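Local coordinates for protein ParA (Salmonella enterica subsp. enterica serovar Newport str. SL317, PDB 3EZF) that probably works as a plasmid-partition ATPase of the P-loop class that, with ADP bound, also acts as a DNA-binding regulator of transcription, at residues A216-W219 with R220-E224; Y233-L236 with R237-I241; T88-N91 with V92-I95; R196-V200 with P201-V205. All blocks are in the same frame, centred on the assembly; numbering follows the deposited sequence.

In the fold
Along the chain the order is interaction 3, interaction 4, interaction 1, interaction 2. Interaction 3 lies in helix 89-98 of the helix-turn-helix part; the other three belong to the AAA (P-loop NTPase) part. Interactions 1 and 2 belong to successive helices, 219-226 and 235-241, with centres about 15 Å apart, and they touch through Trp219 CZ2 and Ile235 CG1 at 4.0 Å. Interaction 4 leads into strand 203-206, at one edge of the parallel sheet, its centre about 21 Å from that of interaction 2 and about 17 Å from that of interaction 3. The centres of interactions 1 and 3 are about 45 Å apart, on opposite sides of the chain's centre, so the set spans the probable DNA-binding and nucleotide-binding parts.

Interaction 1: A216-W219 with R220-E224; sequences ASQW and RELVE. Unlike the reference sequence in segment 220-224: Arg220 (reference Glu), Glu221 (reference Asp), Glu224 (reference Lys).
Trp219 has CG opposite its own backbone N (chi1 -170°), and Val223 carries CG1 in the same sense (chi1 178°); between them these torsions carry the indole forward along the helix flank toward the next turn and leave the other valine methyl, CG2, facing it. The methyl sits above one ring face, 3.6 Å from Val223 CG2 to the centroid of the Trp219 five-membered ring. The line between them leans 20° from the ring normal, which meets the definition of a CH-pi contact. The offset is toward the rim, where Val223 CG2 comes within 3.4 Å of Trp219 NE1. That nitrogen gives its hydrogen bond to Gln232 O, so the indole is fixed by a polar anchor at its N-H and by a methyl on its face.

The backbone supplies the frame. Gln218 occupies the N-cap, and its O accepts Leu222 N at 3.1 Å; one residue on, Trp219 O accepts Val223 N at 2.9 Å. The Gln218 side chain runs roughly at right angles to that of Glu221, with Gln218 CG meeting Glu221 CB at 3.7 Å. Arg220 and Glu224, one turn apart, are paired in the model, but so closely that the detail is doubtful.

Trp219 packs against Pro261 and Asn265 of helix 261-267 and against Met181 and Leu182 of helix 177-182, the latter also reached by Leu222, while Ser217 meets His258 of the second subunit.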
loop_
_atom_site.group_PDB
_atom_site.type_symbol
_atom_site.label_atom_id
_atom_site.label_comp_id
_atom_site.label_asym_id
_atom_site.label_seq_id
_atom_site.Cartn_x
_atom_site.Cartn_y
_atom_site.Cartn_z
ATOM N N ALA A 216 -11.686 1.716 -11.981
ATOM C CA ALA A 216 -12.195 0.422 -11.534
ATOM C C ALA A 216 -13.578 0.552 -10.897
ATOM O O ALA A 216 -14.511 -0.145 -11.277
ATOM C CB ALA A 216 -11.224 -0.211 -10.552
ATOM N N SER A 217 -13.706 1.462 -9.941
ATOM C CA SER A 217 -14.964 1.689 -9.243
ATOM C C SER A 217 -16.164 1.839 -10.162
ATOM O O SER A 217 -17.299 1.889 -9.690
ATOM C CB SER A 217 -14.860 2.944 -8.380
ATOM O OG SER A 217 -13.747 2.864 -7.507
ATOM N N GLN A 218 -15.916 1.895 -11.465
ATOM C CA GLN A 218 -16.976 2.085 -12.433
ATOM C C GLN A 218 -16.709 1.250 -13.675
ATOM O O GLN A 218 -17.278 1.488 -14.742
ATOM C CB GLN A 218 -17.028 3.571 -12.766
ATOM C CG GLN A 218 -18.120 4.004 -13.709
ATOM C CD GLN A 218 -18.167 5.518 -13.827
ATOM O OE1 GLN A 218 -17.119 6.184 -13.911
ATOM N NE2 GLN A 218 -19.383 6.077 -13.832
ATOM N N TRP A 219 -15.857 0.245 -13.515
ATOM C CA TRP A 219 -15.475 -0.634 -14.610
ATOM C C TRP A 219 -16.603 -1.177 -15.487
ATOM O O TRP A 219 -16.639 -0.876 -16.684
ATOM C CB TRP A 219 -14.621 -1.801 -14.085
ATOM C CG TRP A 219 -13.995 -2.617 -15.201
ATOM C CD1 TRP A 219 -14.379 -3.861 -15.617
ATOM C CD2 TRP A 219 -12.930 -2.215 -16.079
ATOM N NE1 TRP A 219 -13.623 -4.257 -16.691
ATOM C CE2 TRP A 219 -12.721 -3.269 -16.994
ATOM C CE3 TRP A 219 -12.127 -1.070 -16.177
ATOM C CZ2 TRP A 219 -11.754 -3.212 -18.004
ATOM C CZ3 TRP A 219 -11.165 -1.008 -17.177
ATOM C CH2 TRP A 219 -10.983 -2.078 -18.076
ATOM N N ARG A 220 -17.520 -1.965 -14.922
ATOM C CA ARG A 220 -18.599 -2.544 -15.741
ATOM C C ARG A 220 -19.320 -1.525 -16.588
ATOM O O ARG A 220 -19.497 -1.673 -17.784
ATOM C CB ARG A 220 -19.639 -3.286 -14.891
ATOM C CG ARG A 220 -20.721 -3.924 -15.755
ATOM C CD ARG A 220 -21.433 -5.083 -15.083
ATOM N NE ARG A 220 -22.578 -4.667 -14.274
ATOM C CZ ARG A 220 -23.686 -4.098 -14.752
ATOM N NH1 ARG A 220 -23.808 -3.863 -16.055
ATOM N NH2 ARG A 220 -24.681 -3.769 -13.926
ATOM N N GLU A 221 -19.762 -0.494 -15.909
ATOM C CA GLU A 221 -20.447 0.633 -16.486
ATOM C C GLU A 221 -19.707 1.133 -17.787
ATOM O O GLU A 221 -20.301 1.291 -18.878
ATOM C CB GLU A 221 -20.441 1.705 -15.363
ATOM C CG GLU A 221 -21.665 1.703 -14.247
ATOM C CD GLU A 221 -21.452 0.713 -12.948
ATOM O OE1 GLU A 221 -20.801 -0.415 -12.791
ATOM O OE2 GLU A 221 -22.088 1.144 -11.990
ATOM N N LEU A 222 -18.411 1.430 -17.630
ATOM C CA LEU A 222 -17.552 1.916 -18.725
ATOM C C LEU A 222 -17.374 0.894 -19.840
ATOM O O LEU A 222 -17.280 1.257 -21.012
ATOM C CB LEU A 222 -16.156 2.282 -18.212
ATOM C CG LEU A 222 -16.055 3.572 -17.408
ATOM C CD1 LEU A 222 -14.689 3.685 -16.751
ATOM C CD2 LEU A 222 -16.312 4.747 -18.325
ATOM N N VAL A 223 -17.289 -0.383 -19.477
ATOM C CA VAL A 223 -17.108 -1.418 -20.480
ATOM C C VAL A 223 -18.347 -1.444 -21.348
ATOM O O VAL A 223 -18.256 -1.645 -22.548
ATOM C CB VAL A 223 -16.890 -2.810 -19.833
ATOM C CG1 VAL A 223 -16.764 -3.886 -20.912
ATOM C CG2 VAL A 223 -15.633 -2.793 -18.973
ATOM N N GLU A 224 -19.504 -1.210 -20.736
ATOM C CA GLU A 224 -20.779 -1.213 -21.454
ATOM C C GLU A 224 -20.876 -0.053 -22.429
ATOM O O GLU A 224 -21.593 -0.128 -23.426
ATOM C CB GLU A 224 -21.946 -1.128 -20.473
ATOM C CG GLU A 224 -21.904 -2.152 -19.354
ATOM C CD GLU A 224 -23.294 -2.556 -18.886
ATOM O OE1 GLU A 224 -23.978 -3.290 -19.643
ATOM O OE2 GLU A 224 -23.703 -2.134 -17.776
#

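Interaction 2: Y233-L236 with R237-I241. Unlike the reference sequence in segment 233-236: Tyr233 (reference Ser), Ile235 (reference Val). Unlike the reference sequence in segment 237-241: Arg238 (reference Lys), Asn239 (reference Lys).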
loop_
_atom_site.group_PDB
_atom_site.type_symbol
_atom_site.label_atom_id
_atom_site.label_comp_id
_atom_site.label_asym_id
_atom_site.label_seq_id
_atom_site.Cartn_x
_atom_site.Cartn_y
_atom_site.Cartn_z
ATOM N N TYR A 233 -14.298 -9.165 -18.107
ATOM C CA TYR A 233 -13.152 -9.877 -17.541
ATOM C C TYR A 233 -12.218 -10.513 -18.566
ATOM O O TYR A 233 -11.349 -11.302 -18.214
ATOM C CB TYR A 233 -13.640 -10.934 -16.527
ATOM C CG TYR A 233 -14.420 -10.338 -15.365
ATOM C CD1 TYR A 233 -15.607 -10.925 -14.917
ATOM C CD2 TYR A 233 -13.978 -9.174 -14.723
ATOM C CE1 TYR A 233 -16.331 -10.368 -13.864
ATOM C CE2 TYR A 233 -14.694 -8.609 -13.665
ATOM C CZ TYR A 233 -15.870 -9.210 -13.241
ATOM O OH TYR A 233 -16.583 -8.648 -12.201
ATOM N N GLU A 234 -12.388 -10.161 -19.834
ATOM C CA GLU A 234 -11.539 -10.702 -20.883
ATOM C C GLU A 234 -10.872 -9.575 -21.649
ATOM O O GLU A 234 -10.165 -9.826 -22.625
ATOM C CB GLU A 234 -12.345 -11.549 -21.865
ATOM C CG GLU A 234 -13.085 -12.720 -21.249
ATOM C CD GLU A 234 -13.783 -13.606 -22.291
ATOM O OE1 GLU A 234 -13.964 -13.158 -23.444
ATOM O OE2 GLU A 234 -14.163 -14.752 -21.959
ATOM N N ILE A 235 -11.095 -8.334 -21.217
ATOM C CA ILE A 235 -10.506 -7.185 -21.900
ATOM C C ILE A 235 -8.981 -7.220 -21.907
ATOM O O ILE A 235 -8.368 -7.021 -22.946
ATOM C CB ILE A 235 -10.932 -5.842 -21.272
ATOM C CG1 ILE A 235 -12.438 -5.820 -20.994
ATOM C CG2 ILE A 235 -10.565 -4.717 -22.222
ATOM C CD1 ILE A 235 -13.291 -6.126 -22.207
ATOM N N LEU A 236 -8.375 -7.474 -20.748
ATOM C CA LEU A 236 -6.911 -7.524 -20.631
ATOM C C LEU A 236 -6.273 -8.457 -21.666
ATOM O O LEU A 236 -5.282 -8.106 -22.274
ATOM C CB LEU A 236 -6.488 -7.970 -19.213
ATOM C CG LEU A 236 -5.108 -7.573 -18.653
ATOM C CD1 LEU A 236 -4.730 -8.550 -17.562
ATOM C CD2 LEU A 236 -4.044 -7.584 -19.712
ATOM N N ARG A 237 -6.841 -9.642 -21.866
ATOM C CA ARG A 237 -6.278 -10.591 -22.820
ATOM C C ARG A 237 -6.523 -10.158 -24.253
ATOM O O ARG A 237 -5.697 -10.388 -25.122
ATOM C CB ARG A 237 -6.884 -11.993 -22.627
ATOM C CG ARG A 237 -5.879 -13.145 -22.382
ATOM C CD ARG A 237 -4.962 -13.534 -23.556
ATOM N NE ARG A 237 -3.818 -14.306 -23.040
ATOM C CZ ARG A 237 -2.916 -14.972 -23.770
ATOM N NH1 ARG A 237 -2.983 -14.999 -25.097
ATOM N NH2 ARG A 237 -1.928 -15.615 -23.162
ATOM N N ARG A 238 -7.657 -9.525 -24.505
ATOM C CA ARG A 238 -7.985 -9.126 -25.856
ATOM C C ARG A 238 -7.475 -7.773 -26.337
ATOM O O ARG A 238 -7.076 -7.648 -27.485
ATOM C CB ARG A 238 -9.500 -9.160 -26.043
ATOM C CG ARG A 238 -9.913 -9.514 -27.455
ATOM C CD ARG A 238 -11.245 -8.881 -27.839
ATOM N NE ARG A 238 -11.130 -7.433 -28.012
ATOM C CZ ARG A 238 -11.754 -6.750 -28.970
ATOM N NH1 ARG A 238 -12.536 -7.389 -29.836
ATOM N NH2 ARG A 238 -11.592 -5.432 -29.069
ATOM N N ASN A 239 -7.480 -6.762 -25.477
ATOM C CA ASN A 239 -7.077 -5.427 -25.902
ATOM C C ASN A 239 -5.625 -5.017 -25.680
ATOM O O ASN A 239 -5.194 -3.979 -26.177
ATOM C CB ASN A 239 -8.031 -4.393 -25.283
ATOM C CG ASN A 239 -9.457 -4.536 -25.794
ATOM O OD1 ASN A 239 -10.370 -3.879 -25.303
ATOM N ND2 ASN A 239 -9.648 -5.397 -26.786
ATOM N N ILE A 240 -4.873 -5.814 -24.934
ATOM C CA ILE A 240 -3.469 -5.495 -24.719
ATOM C C ILE A 240 -2.572 -6.696 -24.976
ATOM O O ILE A 240 -1.775 -6.688 -25.913
ATOM C CB ILE A 240 -3.188 -4.962 -23.276
ATOM C CG1 ILE A 240 -3.838 -3.577 -23.094
ATOM C CG2 ILE A 240 -1.662 -4.886 -23.038
ATOM C CD1 ILE A 240 -3.651 -2.950 -21.737
ATOM N N ILE A 241 -2.732 -7.728 -24.149
ATOM C CA ILE A 241 -1.929 -8.949 -24.221
ATOM C C ILE A 241 -1.900 -9.608 -25.580
ATOM O O ILE A 241 -0.826 -9.784 -26.153
ATOM C CB ILE A 241 -2.379 -9.987 -23.143
ATOM C CG1 ILE A 241 -1.863 -9.543 -21.765
ATOM C CG2 ILE A 241 -1.836 -11.373 -23.467
ATOM C CD1 ILE A 241 -2.315 -10.404 -20.618
HETATM O O HOH W 1 -8.484 -10.774 -19.220
#
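Asn239 N donates to Ile235 O at 2.7 Å, nearly straight at 173°, the shortest of three main-chain bonds that build this helix start. Before it, Arg238 N reaches O of the N-cap residue Glu234 at 3.1 Å. After it the spacing changes: Ile241 N bonds to Leu236 O at 3.2 Å, five residues back instead of four, which identifies a wider pi-type turn over 237-241. A water lies within reach of both Tyr233 O and Arg237 N, the latter through a weak bond of 3.3 Å, and may link the first turn to the loop before it.

Further out, the Arg237 guanidinium is held by a salt bridge to Asp242, while Ile241 CG2 lies over one of its faces, 3.6 Å above the plane and toward the rim. Ile235 and Asn239 run side by side in the same direction, and Ile235 CG2 approaches Asn239 CB at 4.0 Å. Leu236 sends CG away from its backbone N (chi1 -155°), which carries CD2 to Ile241 CD1 at 3.4 Å. These two side chains also cover Ile253 of strand 250-254, and Leu236 and Ile235 both touch Met181 of helix 177-182.

Chemically, the apolar face seats the helix on the sheet, whereas the nearby Arg309 makes the Asp242 carboxylate probably important in offsetting the positive charge at Arg237.

Interaction 3: T88-N91 with V92-I95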
loop_
_atom_site.group_PDB
_atom_site.type_symbol
_atom_site.label_atom_id
_atom_site.label_comp_id
_atom_site.label_asym_id
_atom_site.label_seq_id
_atom_site.Cartn_x
_atom_site.Cartn_y
_atom_site.Cartn_z
ATOM N N THR A 88 28.677 -5.118 -24.190
ATOM C CA THR A 88 27.408 -4.825 -23.527
ATOM C C THR A 88 26.480 -6.027 -23.574
ATOM O O THR A 88 26.730 -6.990 -24.289
ATOM C CB THR A 88 26.668 -3.709 -24.228
ATOM O OG1 THR A 88 26.325 -4.141 -25.557
ATOM C CG2 THR A 88 27.531 -2.465 -24.285
ATOM N N ILE A 89 25.389 -5.947 -22.823
ATOM C CA ILE A 89 24.408 -7.017 -22.789
ATOM C C ILE A 89 24.030 -7.398 -24.218
ATOM O O ILE A 89 23.736 -8.562 -24.490
ATOM C CB ILE A 89 23.106 -6.591 -22.039
ATOM C CG1 ILE A 89 23.406 -6.267 -20.569
ATOM C CG2 ILE A 89 22.059 -7.700 -22.141
ATOM C CD1 ILE A 89 23.851 -7.448 -19.770
ATOM N N GLN A 90 24.038 -6.427 -25.132
ATOM C CA GLN A 90 23.673 -6.709 -26.527
ATOM C C GLN A 90 24.791 -7.385 -27.269
ATOM O O GLN A 90 24.549 -8.281 -28.075
ATOM C CB GLN A 90 23.281 -5.438 -27.293
ATOM C CG GLN A 90 21.783 -5.321 -27.608
ATOM C CD GLN A 90 21.227 -6.499 -28.390
ATOM O OE1 GLN A 90 20.109 -6.943 -28.140
ATOM N NE2 GLN A 90 21.991 -6.997 -29.340
ATOM N N ASN A 91 26.015 -6.934 -27.018
ATOM C CA ASN A 91 27.195 -7.531 -27.639
ATOM C C ASN A 91 27.215 -9.035 -27.315
ATOM O O ASN A 91 27.354 -9.873 -28.217
ATOM C CB ASN A 91 28.463 -6.857 -27.106
ATOM C CG ASN A 91 28.552 -5.390 -27.494
ATOM O OD1 ASN A 91 29.486 -4.678 -27.102
ATOM N ND2 ASN A 91 27.582 -4.930 -28.266
ATOM N N VAL A 92 27.062 -9.355 -26.027
ATOM C CA VAL A 92 27.025 -10.730 -25.550
ATOM C C VAL A 92 25.897 -11.514 -26.231
ATOM O O VAL A 92 26.095 -12.655 -26.668
ATOM C CB VAL A 92 26.807 -10.785 -24.019
ATOM C CG1 VAL A 92 26.678 -12.248 -23.547
ATOM C CG2 VAL A 92 27.966 -10.102 -23.316
ATOM N N ILE A 93 24.711 -10.913 -26.301
ATOM C CA ILE A 93 23.571 -11.555 -26.943
ATOM C C ILE A 93 23.856 -11.772 -28.416
ATOM O O ILE A 93 23.468 -12.785 -28.990
ATOM C CB ILE A 93 22.314 -10.700 -26.818
ATOM C CG1 ILE A 93 21.885 -10.661 -25.352
ATOM C CG2 ILE A 93 21.211 -11.239 -27.730
ATOM C CD1 ILE A 93 20.795 -9.669 -25.059
ATOM N N ASP A 94 24.536 -10.816 -29.034
ATOM C CA ASP A 94 24.861 -10.949 -30.441
ATOM C C ASP A 94 25.930 -12.020 -30.691
ATOM O O ASP A 94 25.970 -12.621 -31.770
ATOM C CB ASP A 94 25.293 -9.599 -31.020
ATOM C CG ASP A 94 24.120 -8.650 -31.226
ATOM O OD1 ASP A 94 22.994 -9.119 -31.509
ATOM O OD2 ASP A 94 24.327 -7.430 -31.120
ATOM N N ILE A 95 26.791 -12.263 -29.702
ATOM C CA ILE A 95 27.823 -13.285 -29.843
ATOM C C ILE A 95 27.126 -14.629 -29.751
ATOM O O ILE A 95 27.483 -15.565 -30.467
ATOM C CB ILE A 95 28.893 -13.202 -28.724
ATOM C CG1 ILE A 95 29.934 -12.131 -29.063
ATOM C CG2 ILE A 95 29.565 -14.563 -28.543
ATOM C CD1 ILE A 95 30.937 -11.898 -27.986
#
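Gln90 bends at chi2 (-57°) and reaches forward one turn to bring its amide to the carboxylate of Asp94, a side-chain pairing added to the main-chain bonds of the helix. It is a poorly aligned contact: NE2 of Gln90 donates to OD2 of Asp94 at 3.0 Å, but the N-H...O angle of 123° marks the bond as weak. Asp94 OD2 has a stronger partner in the Tyr72 hydroxyl, which probably does more than Gln90 to orient the carboxylate.

At the helix start the bonds are reciprocal. Asn91 N gives a straight bond to Thr88 OG1 at 3.2 Å, and Thr88 N answers to Asn91 OD1 at 3.1 Å, although this donor stands above the amide, 61° out of its plane. The same oxygen also accepts Asn75 N, a second grip that would limit rotation of the amide. Behind the cap, Val92 N bonds to Thr88 O at 3.0 Å and Ile95 N to Asn91 O at 2.9 Å. The apolar flank pairs Ile89 CG2 with Ile93 CD1 at 3.7 Å, and both isoleucines rest on Arg137 of helix 129-138.

Ile95 meets Ala63, Ile64 and Met67 of helix 57-69. The paired exchange between Thr88 and Asn91 is a capping box, here starting helix 89-98 directly after strand 87-88 in what is probably the winged helix-turn-helix region.

Interaction 4: R196-V200 with P201-V205; sequences RPTIV and PGVDV. Unlike the reference sequence in segment 196-200: Val200 (reference Ile).
Main-chain bonds between Arg196 and Val205 close the open end of this hairpin-like loop. Arg196 N donates to Val205 O at 2.8 Å and Val205 N returns a bond to Arg196 O at 2.8 Å, which defines one antiparallel hydrogen-bonded pair. At the far end Val203 N reaches Val200 O at 2.9 Å and closes a type I turn, with Pro201 and Gly202 in its two central positions. Arg196-Val205 is a single bridge; beyond it the two segments do not continue as a ladder, and their end-to-end directions are 137° apart.

Apolar contacts gather at the turn. Val200 CG1 approaches Val203 CG2 at 4.1 Å; in Val203 this branch is the one beside the backbone N, because CG1 takes the place opposite it (chi1 177°). Pro201 CD packs against Val200 CB at 4.2 Å.

Among polar side chains, Asp204 puts OD1 beside Pro197 CA at 3.7 Å, and OD2 has a weak hydrogen bond to the Tyr248 hydroxyl. Thr198 OG1 bonds to Phe163 O, while Arg196 NH2 turns away to Glu193 O near the C-terminal end of helix 187-194.

Asp204 bonds through its backbone to Ile149 and Val151 and so joins strand 203-206, the outermost on its side, to strand 149-153 of the parallel sheet, while Val200 and Val203 lie against His134 and Ala133 of helix 129-138.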
loop_
_atom_site.group_PDB
_atom_site.type_symbol
_atom_site.label_atom_id
_atom_site.label_comp_id
_atom_site.label_asym_id
_atom_site.label_seq_id
_atom_site.Cartn_x
_atom_site.Cartn_y
_atom_site.Cartn_z
ATOM N N ARG A 196 6.147 1.669 -22.223
ATOM C CA ARG A 196 7.254 2.589 -21.911
ATOM C C ARG A 196 8.535 1.816 -21.593
ATOM O O ARG A 196 8.495 0.790 -20.917
ATOM C CB ARG A 196 6.913 3.482 -20.704
ATOM C CG ARG A 196 5.919 4.603 -20.966
ATOM C CD ARG A 196 6.460 5.614 -21.958
ATOM N NE ARG A 196 5.763 5.553 -23.240
ATOM C CZ ARG A 196 6.259 6.044 -24.370
ATOM N NH1 ARG A 196 7.457 6.621 -24.364
ATOM N NH2 ARG A 196 5.563 5.963 -25.498
ATOM N N PRO A 197 9.690 2.299 -22.079
ATOM C CA PRO A 197 10.968 1.633 -21.825
ATOM C C PRO A 197 11.439 1.964 -20.417
ATOM O O PRO A 197 10.944 2.912 -19.806
ATOM C CB PRO A 197 11.875 2.242 -22.874
ATOM C CG PRO A 197 11.404 3.638 -22.896
ATOM C CD PRO A 197 9.894 3.455 -22.962
ATOM N N THR A 198 12.393 1.187 -19.906
ATOM C CA THR A 198 12.922 1.423 -18.568
ATOM C C THR A 198 14.451 1.551 -18.590
ATOM O O THR A 198 15.039 1.786 -19.644
ATOM C CB THR A 198 12.508 0.293 -17.596
ATOM O OG1 THR A 198 12.899 0.650 -16.266
ATOM C CG2 THR A 198 13.179 -1.005 -17.966
ATOM N N ILE A 199 15.090 1.413 -17.430
ATOM C CA ILE A 199 16.541 1.512 -17.337
ATOM C C ILE A 199 17.220 0.282 -17.926
ATOM O O ILE A 199 18.433 0.266 -18.118
ATOM C CB ILE A 199 16.997 1.639 -15.876
ATOM C CG1 ILE A 199 16.495 0.430 -15.071
ATOM C CG2 ILE A 199 16.493 2.943 -15.297
ATOM C CD1 ILE A 199 17.063 0.318 -13.641
ATOM N N VAL A 200 16.431 -0.751 -18.192
ATOM C CA VAL A 200 16.932 -1.997 -18.759
ATOM C C VAL A 200 16.220 -2.227 -20.085
ATOM O O VAL A 200 15.085 -2.710 -20.110
ATOM C CB VAL A 200 16.632 -3.188 -17.827
ATOM C CG1 VAL A 200 17.012 -4.489 -18.500
ATOM C CG2 VAL A 200 17.360 -3.013 -16.518
ATOM N N PRO A 201 16.885 -1.898 -21.205
ATOM C CA PRO A 201 16.318 -2.062 -22.553
ATOM C C PRO A 201 15.430 -3.290 -22.838
ATOM O O PRO A 201 14.407 -3.164 -23.523
ATOM C CB PRO A 201 17.548 -2.010 -23.463
ATOM C CG PRO A 201 18.688 -2.365 -22.544
ATOM C CD PRO A 201 18.327 -1.627 -21.290
ATOM N N GLY A 202 15.776 -4.465 -22.330
ATOM C CA GLY A 202 14.909 -5.593 -22.631
ATOM C C GLY A 202 13.554 -5.636 -21.932
ATOM O O GLY A 202 12.638 -6.276 -22.431
ATOM N N VAL A 203 13.435 -4.950 -20.793
ATOM C CA VAL A 203 12.226 -4.921 -19.955
ATOM C C VAL A 203 11.357 -3.669 -20.109
ATOM O O VAL A 203 11.772 -2.592 -19.708
ATOM C CB VAL A 203 12.619 -5.020 -18.464
ATOM C CG1 VAL A 203 11.387 -4.912 -17.581
ATOM C CG2 VAL A 203 13.357 -6.344 -18.195
ATOM N N ASP A 204 10.145 -3.818 -20.649
ATOM C CA ASP A 204 9.226 -2.685 -20.866
ATOM C C ASP A 204 8.094 -2.665 -19.852
ATOM O O ASP A 204 7.769 -3.697 -19.270
ATOM C CB ASP A 204 8.617 -2.756 -22.264
ATOM C CG ASP A 204 9.649 -2.592 -23.362
ATOM O OD1 ASP A 204 10.025 -1.447 -23.656
ATOM O OD2 ASP A 204 10.090 -3.605 -23.931
ATOM N N VAL A 205 7.472 -1.506 -19.654
ATOM C CA VAL A 205 6.391 -1.396 -18.672
ATOM C C VAL A 205 5.199 -0.589 -19.163
ATOM O O VAL A 205 5.390 0.420 -19.840
ATOM C CB VAL A 205 6.884 -0.724 -17.355
ATOM C CG1 VAL A 205 5.772 -0.740 -16.318
ATOM C CG2 VAL A 205 8.117 -1.445 -16.813
#